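Local coordinates for protein hypoxanthine-guanine phosphoribosyltransferase (PDB 3ACD) that probably catalyses the magnesium-dependent, reversible conversion of hypoxanthine or guanine and phosphoribosyl diphosphate to IMP or GMP in purine salvage, and is captured here with IMP, at residues 103-108 with 140-145. Residues are numbered along the deposited sequence; the frame is centred on the assembly and turned at random.
Sequences DIVDTG and VEVPIH. With IMP (inosinic acid), chain B.
Val105 sends its two methyls to two different partners: CG2 meets the terminal CD1 of Ile144 tip to tip at 3.5 Å, while CG1 faces CG2 of Val142 at 3.8 Å. With CG1 anti to the backbone N (chi1 -178°), the fork of the valine is turned so that each branch has its own neighbour. Packing is also close at Gly108, where CG1 of Val140 lies 3.3 Å from the carbonyl carbon C of Gly108; a CB on Gly108 would clash with the carbonyl O of Val140. Polar linkage is sparser, a weak bond from Val140 N to Thr107 O, 3.3 Å long. Outward, the contact thins: Glu141, Pro143 and His145 are exposed and do not touch 103-108. The other face of 103-108 lines part of the nucleotide site; this is the phosphoribosyl-binding loop of type I phosphoribosyltransferases, leading from strand 104-105 to the N-cap of helix 109-119, and Thr110, Lys134 and Val156 also bind IMP. Backbone N-H groups of Asp106, Thr107 and Gly108 converge on the IMP phosphate, and Thr107 OG1 adds a 2.7 Å bond to O1P. The ribose is gripped by the Asp103 carboxylate, OD1 accepting from O3' of IMP at 2.7 Å and OD2 from O2' at 2.9 Å. OD1 also accepts Ile104 N from 48° above the carboxylate plane, which restrains the group's rotation. Replacing Asp103 by alanine removes the carboxylate and would probably leave both ribose hydroxyls and Ile104 N without these acceptors. On the purine side, Ile104 CG2 approaches C4 of the IMP base to 3.6 Å, its CB pointing away from 140-145.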
loop_
_atom_site.group_PDB
_atom_site.type_symbol
_atom_site.label_atom_id
_atom_site.label_comp_id
_atom_site.label_asym_id
_atom_site.label_seq_id
_atom_site.Cartn_x
_atom_site.Cartn_y
_atom_site.Cartn_z
ATOM N N ASP A 103 6.278 4.936 -8.359
ATOM C CA ASP A 103 7.015 3.683 -8.446
ATOM C C ASP A 103 8.247 3.854 -9.326
ATOM O O ASP A 103 9.375 3.649 -8.873
ATOM C CB ASP A 103 6.127 2.539 -8.977
ATOM C CG ASP A 103 5.416 2.870 -10.294
ATOM O OD1 ASP A 103 5.488 4.018 -10.783
ATOM O OD2 ASP A 103 4.764 1.952 -10.844
ATOM N N ILE A 104 8.033 4.256 -10.573
ATOM C CA ILE A 104 9.140 4.441 -11.501
ATOM C C ILE A 104 8.833 5.525 -12.527
ATOM O O ILE A 104 7.727 5.595 -13.058
ATOM C CB ILE A 104 9.465 3.112 -12.230
ATOM C CG1 ILE A 104 10.610 3.310 -13.228
ATOM C CG2 ILE A 104 8.230 2.600 -12.950
ATOM C CD1 ILE A 104 11.119 1.994 -13.803
ATOM N N VAL A 105 9.813 6.388 -12.774
ATOM C CA VAL A 105 9.657 7.458 -13.750
ATOM C C VAL A 105 10.323 6.967 -15.030
ATOM O O VAL A 105 11.526 6.690 -15.057
ATOM C CB VAL A 105 10.318 8.771 -13.263
ATOM C CG1 VAL A 105 10.094 9.890 -14.290
ATOM C CG2 VAL A 105 9.727 9.174 -11.910
ATOM N N ASP A 106 9.520 6.833 -16.081
ATOM C CA ASP A 106 9.997 6.351 -17.370
ATOM C C ASP A 106 10.158 7.543 -18.305
ATOM O O ASP A 106 11.195 8.204 -18.277
ATOM C CB ASP A 106 8.996 5.332 -17.926
ATOM C CG ASP A 106 9.468 4.671 -19.209
ATOM O OD1 ASP A 106 10.671 4.749 -19.533
ATOM O OD2 ASP A 106 8.624 4.051 -19.889
ATOM N N THR A 107 9.143 7.832 -19.116
ATOM C CA THR A 107 9.226 8.979 -20.022
ATOM C C THR A 107 9.013 10.268 -19.230
ATOM O O THR A 107 9.461 11.340 -19.641
ATOM C CB THR A 107 8.157 8.922 -21.144
ATOM O OG1 THR A 107 6.850 9.100 -20.580
ATOM C CG2 THR A 107 8.220 7.590 -21.879
ATOM N N GLY A 108 8.327 10.153 -18.095
ATOM C CA GLY A 108 8.061 11.309 -17.259
ATOM C C GLY A 108 6.741 12.004 -17.562
ATOM O O GLY A 108 6.345 12.928 -16.856
ATOM N N VAL A 140 10.178 14.277 -20.990
ATOM C CA VAL A 140 9.856 15.555 -20.371
ATOM C C VAL A 140 10.595 15.603 -19.042
ATOM O O VAL A 140 10.565 14.645 -18.269
ATOM C CB VAL A 140 8.333 15.719 -20.143
ATOM C CG1 VAL A 140 7.792 14.569 -19.321
ATOM C CG2 VAL A 140 8.054 17.048 -19.455
ATOM N N GLU A 141 11.277 16.710 -18.783
ATOM C CA GLU A 141 12.039 16.836 -17.554
ATOM C C GLU A 141 11.150 17.043 -16.335
ATOM O O GLU A 141 10.421 18.027 -16.239
ATOM C CB GLU A 141 13.044 17.985 -17.675
ATOM C CG GLU A 141 14.072 18.046 -16.552
ATOM C CD GLU A 141 14.761 16.711 -16.312
ATOM O OE1 GLU A 141 15.174 16.058 -17.294
ATOM O OE2 GLU A 141 14.897 16.318 -15.137
ATOM N N VAL A 142 11.211 16.091 -15.411
ATOM C CA VAL A 142 10.441 16.160 -14.181
ATOM C C VAL A 142 11.410 15.955 -13.021
ATOM O O VAL A 142 12.386 15.215 -13.134
ATOM C CB VAL A 142 9.339 15.077 -14.130
ATOM C CG1 VAL A 142 8.276 15.373 -15.177
ATOM C CG2 VAL A 142 9.938 13.703 -14.368
ATOM N N PRO A 143 11.153 16.615 -11.888
ATOM C CA PRO A 143 12.029 16.484 -10.728
ATOM C C PRO A 143 11.781 15.237 -9.887
ATOM O O PRO A 143 10.660 14.730 -9.811
ATOM C CB PRO A 143 11.728 17.752 -9.946
ATOM C CG PRO A 143 10.245 17.881 -10.149
ATOM C CD PRO A 143 10.086 17.599 -11.632
ATOM N N ILE A 144 12.850 14.740 -9.278
ATOM C CA ILE A 144 12.777 13.601 -8.378
ATOM C C ILE A 144 13.751 13.973 -7.270
ATOM O O ILE A 144 14.970 13.871 -7.434
ATOM C CB ILE A 144 13.228 12.278 -9.028
ATOM C CG1 ILE A 144 12.389 11.980 -10.271
ATOM C CG2 ILE A 144 13.058 11.136 -8.023
ATOM C CD1 ILE A 144 12.755 10.668 -10.952
ATOM N N HIS A 145 13.207 14.430 -6.150
ATOM C CA HIS A 145 14.022 14.856 -5.022
ATOM C C HIS A 145 14.530 13.698 -4.182
ATOM O O HIS A 145 15.590 13.789 -3.561
ATOM C CB HIS A 145 13.216 15.821 -4.154
ATOM C CG HIS A 145 12.610 16.949 -4.927
ATOM N ND1 HIS A 145 11.503 16.788 -5.731
ATOM C CD2 HIS A 145 12.997 18.240 -5.069
ATOM C CE1 HIS A 145 11.232 17.931 -6.337
ATOM N NE2 HIS A 145 12.124 18.827 -5.954
HETATM P P IMP B . 5.909 7.403 -17.566
HETATM O O1P IMP B . 6.428 7.044 -18.903
HETATM O O2P IMP B . 4.673 8.411 -17.730
HETATM O O3P IMP B . 7.080 8.103 -16.709
HETATM O "O5'" IMP B . 5.437 6.041 -16.826
HETATM C "C5'" IMP B . 4.334 6.093 -15.924
HETATM C "C4'" IMP B . 3.999 4.704 -15.376
HETATM O "O4'" IMP B . 4.425 3.660 -16.304
HETATM C "C3'" IMP B . 4.827 4.407 -14.104
HETATM O "O3'" IMP B . 4.252 5.012 -12.944
HETATM C "C2'" IMP B . 4.733 2.873 -14.054
HETATM O "O2'" IMP B . 3.523 2.447 -13.419
HETATM C "C1'" IMP B . 4.738 2.476 -15.540
HETATM N N9 IMP B . 6.075 1.945 -15.898
HETATM C C8 IMP B . 7.065 2.578 -16.614
HETATM N N7 IMP B . 8.108 1.799 -16.727
HETATM C C5 IMP B . 7.858 0.635 -16.091
HETATM C C6 IMP B . 8.591 -0.577 -15.874
HETATM O O6 IMP B . 9.724 -0.709 -16.306
HETATM N N1 IMP B . 7.990 -1.583 -15.157
HETATM C C2 IMP B . 6.712 -1.441 -14.662
HETATM N N3 IMP B . 6.026 -0.335 -14.858
HETATM C C4 IMP B . 6.548 0.714 -15.553
#